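Local coordinates for UDP-glucose 4-epimerase (Brucella ovis, PDB 4WOK), which binds NAD and probably interconverts UDP-glucose and UDP-galactose by inverting the configuration at C4 of the sugar, at residues A[122-128]-A[173-179]; A[12-18]-A[78-84]; A[226-231]-A[266-271]. The protein carries 2 engineered substitutions. One frame throughout, in Å; residues are numbered along the deposited sequence.

Contact 1: A[122-128]-A[173-179]; sequences VIFSSSC and YVALRYF. With NAD (nicotinamide-adenine-dinucleotide), chain B.
Ser125 OG and Tyr178 OH meet at 2.7 Å in a hydrogen bond that either hydroxyl could donate, Ser125 OG lying in the plane of the phenol at its edge. Ser125 OG is also hydrogen-bonded to His243 NE2. Tyr178 OH is also 3.1 Å from O4D of NAD, while Ser126 O sits over one face of the Tyr178 ring and 3.1 Å from C6N of the nicotinamide. Phe179 O approaches C4N to 3.2 Å, so both segments line the nicotinamide end of the pocket. The Tyr178 ring reaches back towards Ser125 because CG is placed between its own backbone N and carbonyl carbon (chi1 49°). Behind it, Cys128 N donates to Tyr178 O, and Cys128 CB stands 3.3 Å from the centroid of the Phe179 ring, a CH-pi contact over the face. Phe124 N to Val174 O (2.8 Å) and Leu176 N to Phe124 O (2.9 Å) belong to the parallel ladder that sets this register. In this Rossmann sheet, helix 150-169 covers Phe124 and Tyr173, helix 236-251 covers Ile123, Leu176 and Tyr178, and strand 257-260 lies next to strand 172-177 as an outermost strand.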
loop_
_atom_site.group_PDB
_atom_site.type_symbol
_atom_site.label_atom_id
_atom_site.label_comp_id
_atom_site.label_asym_id
_atom_site.label_seq_id
_atom_site.Cartn_x
_atom_site.Cartn_y
_atom_site.Cartn_z
ATOM N N VAL A 122 -0.701 -11.516 -12.153
ATOM C CA VAL A 122 -1.286 -10.390 -11.407
ATOM C C VAL A 122 -0.697 -10.246 -10.015
ATOM O O VAL A 122 -0.731 -11.173 -9.207
ATOM C CB VAL A 122 -2.817 -10.525 -11.296
ATOM C CG1 VAL A 122 -3.407 -9.402 -10.424
ATOM C CG2 VAL A 122 -3.434 -10.508 -12.695
ATOM N N ILE A 123 -0.141 -9.070 -9.747
ATOM C CA ILE A 123 0.385 -8.766 -8.429
ATOM C C ILE A 123 -0.602 -7.808 -7.771
ATOM O O ILE A 123 -0.761 -6.685 -8.225
ATOM C CB ILE A 123 1.783 -8.132 -8.492
ATOM C CG1 ILE A 123 2.730 -8.960 -9.385
ATOM C CG2 ILE A 123 2.332 -7.905 -7.080
ATOM C CD1 ILE A 123 2.877 -10.371 -8.947
ATOM N N PHE A 124 -1.260 -8.264 -6.715
ATOM C CA PHE A 124 -2.374 -7.540 -6.094
ATOM C C PHE A 124 -1.952 -6.877 -4.791
ATOM O O PHE A 124 -1.475 -7.542 -3.875
ATOM C CB PHE A 124 -3.543 -8.483 -5.818
ATOM C CG PHE A 124 -4.709 -7.802 -5.140
ATOM C CD1 PHE A 124 -5.412 -6.795 -5.788
ATOM C CD2 PHE A 124 -5.075 -8.140 -3.849
ATOM C CE1 PHE A 124 -6.490 -6.140 -5.150
ATOM C CE2 PHE A 124 -6.147 -7.493 -3.198
ATOM C CZ PHE A 124 -6.853 -6.497 -3.857
ATOM N N SER A 125 -2.125 -5.560 -4.704
ATOM C CA SER A 125 -1.782 -4.852 -3.479
ATOM C C SER A 125 -2.960 -4.963 -2.528
ATOM O O SER A 125 -3.992 -4.334 -2.721
ATOM C CB SER A 125 -1.431 -3.382 -3.761
ATOM O OG SER A 125 -0.193 -3.025 -3.138
ATOM N N SER A 126 -2.804 -5.793 -1.507
ATOM C CA SER A 126 -3.871 -6.049 -0.561
ATOM C C SER A 126 -3.588 -5.278 0.717
ATOM O O SER A 126 -2.846 -4.303 0.694
ATOM C CB SER A 126 -3.995 -7.550 -0.292
ATOM O OG SER A 126 -5.179 -7.844 0.431
ATOM N N SER A 127 -4.153 -5.724 1.833
ATOM C CA SER A 127 -4.016 -5.009 3.104
ATOM C C SER A 127 -4.080 -5.966 4.265
ATOM O O SER A 127 -4.787 -6.965 4.201
ATOM C CB SER A 127 -5.122 -3.957 3.259
ATOM O OG SER A 127 -5.074 -3.383 4.558
ATOM N N CYS A 128 -3.355 -5.658 5.332
ATOM C CA CYS A 128 -3.459 -6.444 6.553
ATOM C C CYS A 128 -4.763 -6.135 7.284
ATOM O O CYS A 128 -5.078 -6.757 8.297
ATOM C CB CYS A 128 -2.265 -6.189 7.469
ATOM S SG CYS A 128 -0.737 -6.980 6.927
ATOM N N TYR A 173 -1.007 -15.432 -9.483
ATOM C CA TYR A 173 -1.007 -14.196 -8.712
ATOM C C TYR A 173 -0.196 -14.243 -7.448
ATOM O O TYR A 173 0.118 -15.306 -6.928
ATOM C CB TYR A 173 -2.443 -13.800 -8.341
ATOM C CG TYR A 173 -3.075 -14.728 -7.332
ATOM C CD1 TYR A 173 -3.721 -15.887 -7.740
ATOM C CD2 TYR A 173 -3.032 -14.444 -5.969
ATOM C CE1 TYR A 173 -4.308 -16.739 -6.826
ATOM C CE2 TYR A 173 -3.608 -15.292 -5.046
ATOM C CZ TYR A 173 -4.248 -16.439 -5.482
ATOM O OH TYR A 173 -4.831 -17.290 -4.569
ATOM N N VAL A 174 0.103 -13.049 -6.950
ATOM C CA VAL A 174 0.696 -12.851 -5.643
ATOM C C VAL A 174 -0.097 -11.737 -5.003
ATOM O O VAL A 174 -0.225 -10.659 -5.590
ATOM C CB VAL A 174 2.179 -12.453 -5.709
ATOM C CG1 VAL A 174 2.722 -12.120 -4.311
ATOM C CG2 VAL A 174 3.009 -13.557 -6.360
ATOM N N ALA A 175 -0.647 -12.001 -3.826
ATOM C CA ALA A 175 -1.335 -10.971 -3.066
ATOM C C ALA A 175 -0.380 -10.499 -1.986
ATOM O O ALA A 175 0.214 -11.315 -1.285
ATOM C CB ALA A 175 -2.639 -11.499 -2.466
ATOM N N LEU A 176 -0.217 -9.185 -1.866
ATOM C CA LEU A 176 0.727 -8.629 -0.906
ATOM C C LEU A 176 -0.015 -7.816 0.147
ATOM O O LEU A 176 -0.684 -6.832 -0.174
ATOM C CB LEU A 176 1.773 -7.769 -1.618
ATOM C CG LEU A 176 2.654 -8.497 -2.640
ATOM C CD1 LEU A 176 3.525 -7.502 -3.401
ATOM C CD2 LEU A 176 3.527 -9.576 -1.983
ATOM N N ARG A 177 0.114 -8.243 1.401
ATOM C CA ARG A 177 -0.605 -7.638 2.514
ATOM C C ARG A 177 0.342 -6.798 3.372
ATOM O O ARG A 177 1.416 -7.259 3.759
ATOM C CB ARG A 177 -1.272 -8.718 3.383
ATOM C CG ARG A 177 -2.182 -9.686 2.633
ATOM C CD ARG A 177 -2.683 -10.795 3.564
ATOM N NE ARG A 177 -3.531 -11.770 2.881
ATOM C CZ ARG A 177 -3.598 -13.060 3.218
ATOM N NH1 ARG A 177 -2.867 -13.524 4.225
ATOM N NH2 ARG A 177 -4.395 -13.885 2.556
ATOM N N TYR A 178 -0.055 -5.565 3.669
ATOM C CA TYR A 178 0.742 -4.723 4.557
ATOM C C TYR A 178 -0.164 -3.705 5.219
ATOM O O TYR A 178 -1.316 -3.529 4.806
ATOM C CB TYR A 178 1.879 -4.035 3.794
ATOM C CG TYR A 178 1.440 -3.349 2.509
ATOM C CD1 TYR A 178 1.287 -4.071 1.321
ATOM C CD2 TYR A 178 1.203 -1.983 2.483
ATOM C CE1 TYR A 178 0.887 -3.448 0.157
ATOM C CE2 TYR A 178 0.818 -1.347 1.324
ATOM C CZ TYR A 178 0.655 -2.083 0.164
ATOM O OH TYR A 178 0.259 -1.448 -0.993
ATOM N N PHE A 179 0.352 -3.038 6.251
ATOM C CA PHE A 179 -0.459 -2.091 7.015
ATOM C C PHE A 179 -0.362 -0.643 6.522
ATOM O O PHE A 179 -1.322 -0.110 5.956
ATOM C CB PHE A 179 -0.076 -2.149 8.500
ATOM C CG PHE A 179 -0.794 -3.228 9.272
ATOM C CD1 PHE A 179 -2.161 -3.133 9.514
ATOM C CD2 PHE A 179 -0.106 -4.334 9.754
ATOM C CE1 PHE A 179 -2.828 -4.118 10.228
ATOM C CE2 PHE A 179 -0.761 -5.320 10.471
ATOM C CZ PHE A 179 -2.128 -5.211 10.708
HETATM P PA NAD B . -3.143 6.269 -4.010
HETATM O O1A NAD B . -4.595 6.708 -3.998
HETATM O O2A NAD B . -1.979 7.214 -4.016
HETATM O O5B NAD B . -2.975 5.412 -5.508
HETATM C C5B NAD B . -4.218 4.913 -5.951
HETATM C C4B NAD B . -4.152 5.040 -7.496
HETATM O O4B NAD B . -5.224 4.304 -8.102
HETATM C C3B NAD B . -4.377 6.535 -7.749
HETATM O O3B NAD B . -3.406 6.956 -8.674
HETATM C C2B NAD B . -5.806 6.563 -8.347
HETATM O O2B NAD B . -5.939 7.587 -9.252
HETATM C C1B NAD B . -5.854 5.167 -9.069
HETATM N N9A NAD B . -7.228 4.638 -9.171
HETATM C C8A NAD B . -8.206 4.507 -8.161
HETATM N N7A NAD B . -9.337 3.951 -8.611
HETATM C C5A NAD B . -9.083 3.717 -9.969
HETATM C C6A NAD B . -9.883 3.162 -10.992
HETATM N N6A NAD B . -11.167 2.748 -10.725
HETATM N N1A NAD B . -9.380 3.039 -12.243
HETATM C C2A NAD B . -8.099 3.477 -12.463
HETATM N N3A NAD B . -7.221 4.040 -11.581
HETATM C C4A NAD B . -7.770 4.130 -10.331
HETATM O O3 NAD B . -3.218 5.147 -2.861
HETATM P PN NAD B . -1.846 4.367 -2.508
HETATM O O1N NAD B . -0.695 4.427 -3.471
HETATM O O2N NAD B . -1.748 4.493 -1.028
HETATM O O5D NAD B . -2.236 2.687 -2.411
HETATM C C5D NAD B . -2.644 2.178 -3.583
HETATM C C4D NAD B . -2.819 0.679 -3.335
HETATM O O4D NAD B . -2.094 0.308 -2.093
HETATM C C3D NAD B . -4.305 0.379 -3.053
HETATM O O3D NAD B . -4.527 -0.908 -3.535
HETATM C C2D NAD B . -4.330 0.399 -1.520
HETATM O O2D NAD B . -5.311 -0.374 -0.952
HETATM C C1D NAD B . -3.006 -0.366 -1.289
HETATM N N1N NAD B . -2.596 -0.190 0.195
HETATM C C2N NAD B . -2.106 1.056 0.580
HETATM C C3N NAD B . -1.725 1.236 1.936
HETATM C C7N NAD B . -1.197 2.578 2.367
HETATM O O7N NAD B . -0.825 2.757 3.531
HETATM N N7N NAD B . -1.138 3.596 1.434
HETATM C C4N NAD B . -1.862 0.175 2.833
HETATM C C5N NAD B . -2.360 -1.058 2.413
HETATM C C6N NAD B . -2.733 -1.235 1.073
HETATM O O HOH W 1 -4.174 -0.761 5.015
#

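Contact 2: A[12-18]-A[78-84]; sequences NNVLVVG and VAVIHFA. With NAD (nicotinamide-adenine-dinucleotide), chain B.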
loop_
_atom_site.group_PDB
_atom_site.type_symbol
_atom_site.label_atom_id
_atom_site.label_comp_id
_atom_site.label_asym_id
_atom_site.label_seq_id
_atom_site.Cartn_x
_atom_site.Cartn_y
_atom_site.Cartn_z
ATOM N N ASN A 12 8.958 -6.655 -22.141
ATOM C CA ASN A 12 9.277 -6.160 -20.817
ATOM C C ASN A 12 8.308 -5.077 -20.339
ATOM O O ASN A 12 8.596 -4.402 -19.361
ATOM C CB ASN A 12 10.729 -5.648 -20.766
ATOM C CG ASN A 12 10.917 -4.336 -21.504
ATOM O OD1 ASN A 12 10.212 -4.049 -22.476
ATOM N ND2 ASN A 12 11.871 -3.524 -21.040
ATOM N N ASN A 13 7.158 -4.929 -21.006
ATOM C CA ASN A 13 6.117 -4.021 -20.479
ATOM C C ASN A 13 5.484 -4.597 -19.217
ATOM O O ASN A 13 5.121 -5.778 -19.180
ATOM C CB ASN A 13 5.025 -3.757 -21.521
ATOM C CG ASN A 13 5.522 -2.960 -22.708
ATOM O OD1 ASN A 13 6.370 -2.073 -22.571
ATOM N ND2 ASN A 13 4.988 -3.270 -23.889
ATOM N N VAL A 14 5.349 -3.767 -18.189
ATOM C CA VAL A 14 4.644 -4.154 -16.983
ATOM C C VAL A 14 3.548 -3.127 -16.768
ATOM O O VAL A 14 3.810 -1.931 -16.726
ATOM C CB VAL A 14 5.590 -4.237 -15.766
ATOM C CG1 VAL A 14 4.805 -4.442 -14.470
ATOM C CG2 VAL A 14 6.582 -5.392 -15.973
ATOM N N LEU A 15 2.304 -3.590 -16.715
ATOM C CA LEU A 15 1.180 -2.682 -16.571
ATOM C C LEU A 15 0.979 -2.353 -15.088
ATOM O O LEU A 15 0.708 -3.232 -14.270
ATOM C CB LEU A 15 -0.093 -3.287 -17.164
ATOM C CG LEU A 15 -1.304 -2.351 -17.167
ATOM C CD1 LEU A 15 -1.072 -1.241 -18.195
ATOM C CD2 LEU A 15 -2.564 -3.153 -17.490
ATOM N N VAL A 16 1.136 -1.086 -14.748
ATOM C CA VAL A 16 0.996 -0.654 -13.365
ATOM C C VAL A 16 -0.312 0.101 -13.233
ATOM O O VAL A 16 -0.416 1.291 -13.542
ATOM C CB VAL A 16 2.175 0.218 -12.919
ATOM C CG1 VAL A 16 2.081 0.495 -11.426
ATOM C CG2 VAL A 16 3.512 -0.486 -13.250
ATOM N N VAL A 17 -1.323 -0.629 -12.794
ATOM C CA VAL A 17 -2.654 -0.099 -12.646
ATOM C C VAL A 17 -2.727 0.669 -11.319
ATOM O O VAL A 17 -2.412 0.120 -10.277
ATOM C CB VAL A 17 -3.673 -1.246 -12.704
ATOM C CG1 VAL A 17 -5.056 -0.703 -12.612
ATOM C CG2 VAL A 17 -3.513 -2.016 -14.027
ATOM N N GLY A 18 -3.121 1.938 -11.359
ATOM C CA GLY A 18 -2.993 2.791 -10.182
ATOM C C GLY A 18 -1.580 3.354 -10.065
ATOM O O GLY A 18 -1.171 3.846 -9.008
ATOM N N VAL A 78 3.981 -8.372 -19.403
ATOM C CA VAL A 78 4.416 -9.636 -18.823
ATOM C C VAL A 78 3.829 -9.832 -17.428
ATOM O O VAL A 78 3.846 -10.938 -16.889
ATOM C CB VAL A 78 5.950 -9.728 -18.738
ATOM C CG1 VAL A 78 6.565 -9.478 -20.101
ATOM C CG2 VAL A 78 6.476 -8.728 -17.710
ATOM N N ALA A 79 3.332 -8.749 -16.836
ATOM C CA ALA A 79 2.678 -8.804 -15.540
ATOM C C ALA A 79 1.819 -7.563 -15.356
ATOM O O ALA A 79 2.062 -6.530 -15.994
ATOM C CB ALA A 79 3.701 -8.897 -14.407
ATOM N N VAL A 80 0.839 -7.670 -14.462
ATOM C CA VAL A 80 -0.023 -6.555 -14.088
ATOM C C VAL A 80 0.087 -6.359 -12.573
ATOM O O VAL A 80 -0.067 -7.311 -11.815
ATOM C CB VAL A 80 -1.494 -6.812 -14.491
ATOM C CG1 VAL A 80 -2.417 -5.664 -14.029
ATOM C CG2 VAL A 80 -1.597 -7.016 -15.995
ATOM N N ILE A 81 0.396 -5.137 -12.144
ATOM C CA ILE A 81 0.414 -4.820 -10.722
ATOM C C ILE A 81 -0.785 -3.912 -10.430
ATOM O O ILE A 81 -0.939 -2.856 -11.042
ATOM C CB ILE A 81 1.710 -4.140 -10.306
ATOM C CG1 ILE A 81 2.917 -4.902 -10.883
ATOM C CG2 ILE A 81 1.809 -4.097 -8.788
ATOM C CD1 ILE A 81 4.242 -4.285 -10.498
ATOM N N HIS A 82 -1.618 -4.345 -9.494
ATOM C CA HIS A 82 -2.918 -3.727 -9.266
ATOM C C HIS A 82 -2.884 -2.908 -7.978
ATOM O O HIS A 82 -2.982 -3.459 -6.883
ATOM C CB HIS A 82 -3.994 -4.811 -9.206
ATOM C CG HIS A 82 -5.376 -4.285 -8.944
ATOM N ND1 HIS A 82 -5.705 -2.957 -9.100
ATOM C CD2 HIS A 82 -6.510 -4.920 -8.566
ATOM C CE1 HIS A 82 -6.992 -2.792 -8.810
ATOM N NE2 HIS A 82 -7.496 -3.962 -8.475
ATOM N N PHE A 83 -2.718 -1.595 -8.122
ATOM C CA PHE A 83 -2.781 -0.648 -7.000
ATOM C C PHE A 83 -4.063 0.192 -6.999
ATOM O O PHE A 83 -4.233 1.063 -6.149
ATOM C CB PHE A 83 -1.624 0.354 -7.043
ATOM C CG PHE A 83 -0.255 -0.248 -6.871
ATOM C CD1 PHE A 83 0.192 -0.643 -5.621
ATOM C CD2 PHE A 83 0.607 -0.359 -7.958
ATOM C CE1 PHE A 83 1.488 -1.175 -5.460
ATOM C CE2 PHE A 83 1.888 -0.882 -7.801
ATOM C CZ PHE A 83 2.321 -1.288 -6.551
ATOM N N ALA A 84 -4.917 -0.015 -7.992
ATOM C CA ALA A 84 -6.000 0.920 -8.259
ATOM C C ALA A 84 -7.174 0.657 -7.326
ATOM O O ALA A 84 -8.051 -0.141 -7.611
ATOM C CB ALA A 84 -6.435 0.816 -9.711
HETATM P PA NAD B . -3.143 6.269 -4.010
HETATM O O1A NAD B . -4.595 6.708 -3.998
HETATM O O2A NAD B . -1.979 7.214 -4.016
HETATM O O5B NAD B . -2.975 5.412 -5.508
HETATM C C5B NAD B . -4.218 4.913 -5.951
HETATM C C4B NAD B . -4.152 5.040 -7.496
HETATM O O4B NAD B . -5.224 4.304 -8.102
HETATM C C3B NAD B . -4.377 6.535 -7.749
HETATM O O3B NAD B . -3.406 6.956 -8.674
HETATM C C2B NAD B . -5.806 6.563 -8.347
HETATM O O2B NAD B . -5.939 7.587 -9.252
HETATM C C1B NAD B . -5.854 5.167 -9.069
HETATM N N9A NAD B . -7.228 4.638 -9.171
HETATM C C8A NAD B . -8.206 4.507 -8.161
HETATM N N7A NAD B . -9.337 3.951 -8.611
HETATM C C5A NAD B . -9.083 3.717 -9.969
HETATM C C6A NAD B . -9.883 3.162 -10.992
HETATM N N6A NAD B . -11.167 2.748 -10.725
HETATM N N1A NAD B . -9.380 3.039 -12.243
HETATM C C2A NAD B . -8.099 3.477 -12.463
HETATM N N3A NAD B . -7.221 4.040 -11.581
HETATM C C4A NAD B . -7.770 4.130 -10.331
HETATM O O3 NAD B . -3.218 5.147 -2.861
HETATM P PN NAD B . -1.846 4.367 -2.508
HETATM O O1N NAD B . -0.695 4.427 -3.471
HETATM O O2N NAD B . -1.748 4.493 -1.028
HETATM O O5D NAD B . -2.236 2.687 -2.411
HETATM C C5D NAD B . -2.644 2.178 -3.583
HETATM C C4D NAD B . -2.819 0.679 -3.335
HETATM O O4D NAD B . -2.094 0.308 -2.093
HETATM C C3D NAD B . -4.305 0.379 -3.053
HETATM O O3D NAD B . -4.527 -0.908 -3.535
HETATM C C2D NAD B . -4.330 0.399 -1.520
HETATM O O2D NAD B . -5.311 -0.374 -0.952
HETATM C C1D NAD B . -3.006 -0.366 -1.289
HETATM N N1N NAD B . -2.596 -0.190 0.195
HETATM C C2N NAD B . -2.106 1.056 0.580
HETATM C C3N NAD B . -1.725 1.236 1.936
HETATM C C7N NAD B . -1.197 2.578 2.367
HETATM O O7N NAD B . -0.825 2.757 3.531
HETATM N N7N NAD B . -1.138 3.596 1.434
HETATM C C4N NAD B . -1.862 0.175 2.833
HETATM C C5N NAD B . -2.360 -1.058 2.413
HETATM C C6N NAD B . -2.733 -1.235 1.073
#
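Leu15 and Ile81 mark the middle of a parallel pairing in which strands 13-17 and 79-82 run 17° apart, their axes approaching to 4.8 Å. These are the central neighbours of a Rossmann fold: strand order 3-2-1-4-5-6-7 makes 13-17 the first strand and 79-82 the fourth, side by side where the connections reverse direction across the sheet. The alternation of donors and acceptors is explicit: Leu15 N donates to Ala79 O, Ile81 N to Leu15 O (2.9 Å), Val17 N to Ile81 O and Phe83 N to Val17 O (2.8 Å).

On the face of Val14, Val16 and Ile81 the branched side chains touch, Val14 CG1 meeting Ile81 CD1. Val14 CG2 also meets CG2 of Val78, just before strand 79-82, at 3.8 Å. Val16 CG1, anti to its backbone N (chi1 -173°), comes up to the edge of the ring of Phe83, just after that strand. Helix 22-33 covers this side, with Leu31 on Val14 and Val16. On the other face, Val17 divides its branches: CG2 packs on Val80 CG1 at 3.8 Å, and CG1 on Ala84 CB at 3.6 Å. Leu110 of helix 96-116 lies on Val17, Val80 and His82, and His82 NE2 is hydrogen-bonded to Thr107 OG1.

Past the strand ends the chain opens to the cofactor. Gly18, with a positive phi of 82°, starts the turn into a glycine-rich segment consistent with the dinucleotide-binding loop of this family. Its lack of a side chain lets Ala84 approach closely. Both residues then meet the adenosine ribose, Gly18 CA standing 3.4 Å and Ala84 CA 3.5 Å from O4B of NAD.

Contact 3: A[226-231]-A[266-271]; sequences DGTCIR and GTSIRE
Asp226 grips Ser268 through OD2, whose syn lone pair receives Ser268 OG at a short 2.5 Å. Its other oxygen, OD1, turns back to its own segment and takes two bonds, from Thr228 N in an Asx turn and from Thr228 OG1, which comes from above the carboxylate plane. Together the three bonds fix the rotation of the carboxylate. Thr228 OG1 in turn accepts from Arg270 N, an amide of the first turn of helix 269-280, at 3.1 Å with 165° at the hydrogen; the amides at this helix end would probably favour the nearby negative charge. Ser268 is the N-cap of that helix and forms a capping box with Glu271: Ser268 OG accepts from Glu271 N, and Ser268 N donates to Glu271 OE2. One hydroxyl thus serves both the cap and Asp226. Cys229 O accepts from Ile269 N at 3.2 Å, while Cys229 SG lies 3.7 Å above the guanidinium plane of Arg231, over its centre. A water donates to Thr267 O and, weakly, to Cys229 O. Ile230 forms the antiparallel non-hydrogen-bonded pair with Ser268, and Ile230 CG2, anti to the backbone N, presses against Thr267 N at 3.4 Å. Arg231 and Thr267 make the hydrogen-bonded pair: Arg231 N donates to Thr267 O (2.9 Å), and Thr267 N to Arg231 O (2.8 Å). Arg231 NH1 bends back to Ile230 O, and NH2 reaches Pro296 O.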
loop_
_atom_site.group_PDB
_atom_site.type_symbol
_atom_site.label_atom_id
_atom_site.label_comp_id
_atom_site.label_asym_id
_atom_site.label_seq_id
_atom_site.Cartn_x
_atom_site.Cartn_y
_atom_site.Cartn_z
ATOM N N ASP A 226 4.998 2.978 25.977
ATOM C CA ASP A 226 4.852 4.411 26.255
ATOM C C ASP A 226 3.397 4.842 26.380
ATOM O O ASP A 226 3.104 6.027 26.553
ATOM C CB ASP A 226 5.555 5.263 25.192
ATOM C CG ASP A 226 5.060 4.985 23.776
ATOM O OD1 ASP A 226 3.865 4.673 23.586
ATOM O OD2 ASP A 226 5.887 5.097 22.850
ATOM N N GLY A 227 2.489 3.880 26.292
ATOM C CA GLY A 227 1.081 4.160 26.498
ATOM C C GLY A 227 0.323 4.518 25.233
ATOM O O GLY A 227 -0.904 4.503 25.231
ATOM N N THR A 228 1.042 4.855 24.163
ATOM C CA THR A 228 0.383 5.180 22.898
ATOM C C THR A 228 0.360 3.936 22.008
ATOM O O THR A 228 1.165 3.020 22.186
ATOM C CB THR A 228 1.065 6.360 22.149
ATOM O OG1 THR A 228 2.327 5.952 21.601
ATOM C CG2 THR A 228 1.262 7.552 23.077
ATOM N N CYS A 229 -0.561 3.893 21.051
ATOM C CA CYS A 229 -0.769 2.640 20.334
ATOM C C CYS A 229 0.320 2.380 19.302
ATOM O O CYS A 229 0.954 3.298 18.773
ATOM C CB CYS A 229 -2.144 2.605 19.667
ATOM S SG CYS A 229 -2.180 3.233 18.007
ATOM N N ILE A 230 0.524 1.097 19.035
ATOM C CA ILE A 230 1.599 0.629 18.186
ATOM C C ILE A 230 1.019 0.109 16.871
ATOM O O ILE A 230 0.052 -0.654 16.867
ATOM C CB ILE A 230 2.411 -0.478 18.889
ATOM C CG1 ILE A 230 3.121 0.088 20.124
ATOM C CG2 ILE A 230 3.401 -1.110 17.931
ATOM C CD1 ILE A 230 3.876 -0.954 20.920
ATOM N N ARG A 231 1.587 0.552 15.758
ATOM C CA ARG A 231 1.110 0.115 14.439
ATOM C C ARG A 231 2.307 -0.213 13.557
ATOM O O ARG A 231 3.460 -0.083 13.988
ATOM C CB ARG A 231 0.223 1.189 13.803
ATOM C CG ARG A 231 -1.046 1.515 14.600
ATOM C CD ARG A 231 -2.073 0.399 14.464
ATOM N NE ARG A 231 -3.332 0.668 15.161
ATOM C CZ ARG A 231 -3.617 0.229 16.385
ATOM N NH1 ARG A 231 -2.724 -0.482 17.057
ATOM N NH2 ARG A 231 -4.792 0.507 16.940
ATOM N N GLY A 266 6.676 -3.219 15.378
ATOM C CA GLY A 266 5.758 -2.096 15.388
ATOM C C GLY A 266 6.373 -0.787 15.845
ATOM O O GLY A 266 7.512 -0.738 16.322
ATOM N N THR A 267 5.599 0.283 15.707
ATOM C CA THR A 267 6.048 1.618 16.080
ATOM C C THR A 267 4.924 2.395 16.745
ATOM O O THR A 267 3.814 2.427 16.231
ATOM C CB THR A 267 6.532 2.396 14.854
ATOM O OG1 THR A 267 7.403 1.560 14.080
ATOM C CG2 THR A 267 7.266 3.653 15.280
ATOM N N SER A 268 5.203 3.029 17.880
ATOM C CA SER A 268 4.166 3.778 18.576
ATOM C C SER A 268 4.049 5.205 18.042
ATOM O O SER A 268 4.970 5.720 17.405
ATOM C CB SER A 268 4.441 3.812 20.082
ATOM O OG SER A 268 5.369 4.831 20.390
ATOM N N ILE A 269 2.907 5.832 18.303
ATOM C CA ILE A 269 2.677 7.229 17.929
ATOM C C ILE A 269 3.737 8.141 18.543
ATOM O O ILE A 269 4.266 9.043 17.882
ATOM C CB ILE A 269 1.278 7.719 18.391
ATOM C CG1 ILE A 269 0.164 6.832 17.827
ATOM C CG2 ILE A 269 1.077 9.180 18.027
ATOM C CD1 ILE A 269 -0.114 7.036 16.361
ATOM N N ARG A 270 4.032 7.902 19.819
ATOM C CA ARG A 270 5.014 8.702 20.537
ATOM C C ARG A 270 6.368 8.641 19.838
ATOM O O ARG A 270 6.998 9.678 19.622
ATOM C CB ARG A 270 5.137 8.237 21.994
ATOM C CG ARG A 270 6.139 9.035 22.825
ATOM C CD ARG A 270 5.684 10.481 23.024
ATOM N NE ARG A 270 4.470 10.573 23.835
ATOM C CZ ARG A 270 3.584 11.561 23.748
ATOM N NH1 ARG A 270 3.768 12.552 22.881
ATOM N NH2 ARG A 270 2.506 11.553 24.524
ATOM N N GLU A 271 6.798 7.436 19.457
ATOM C CA GLU A 271 8.077 7.271 18.768
ATOM C C GLU A 271 8.127 8.128 17.513
ATOM O O GLU A 271 9.126 8.787 17.227
ATOM C CB GLU A 271 8.315 5.813 18.383
ATOM C CG GLU A 271 8.448 4.823 19.529
ATOM C CD GLU A 271 8.630 3.401 19.014
ATOM O OE1 GLU A 271 9.693 3.117 18.423
ATOM O OE2 GLU A 271 7.707 2.574 19.169
HETATM O O HOH W 2 1.691 3.975 15.608
#

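In the fold
Along the chain the contacts follow in series, contact 2 closing before contact 1 opens and contact 1 before contact 3. Contacts 1 and 2, centres 13 Å apart, share the seven-stranded parallel sheet: strands 79-82 and 121-125 are neighbours, probably joined by Ile123 N to Val80 O (2.7 Å) and His82 N to Ile123 O (2.8 Å). Both touch NAD, contact 2 mainly near its riboses and contact 1 at the nicotinamide. Contact 3 lies in the mixed sheet of strands 180-182, 230-235 and 267-268, its centre 25 Å from that of contact 1 but its nearest atoms only about 6 Å away. Contacts 2 and 3, centres 34 Å apart, lie on opposite sides of the chain's centre.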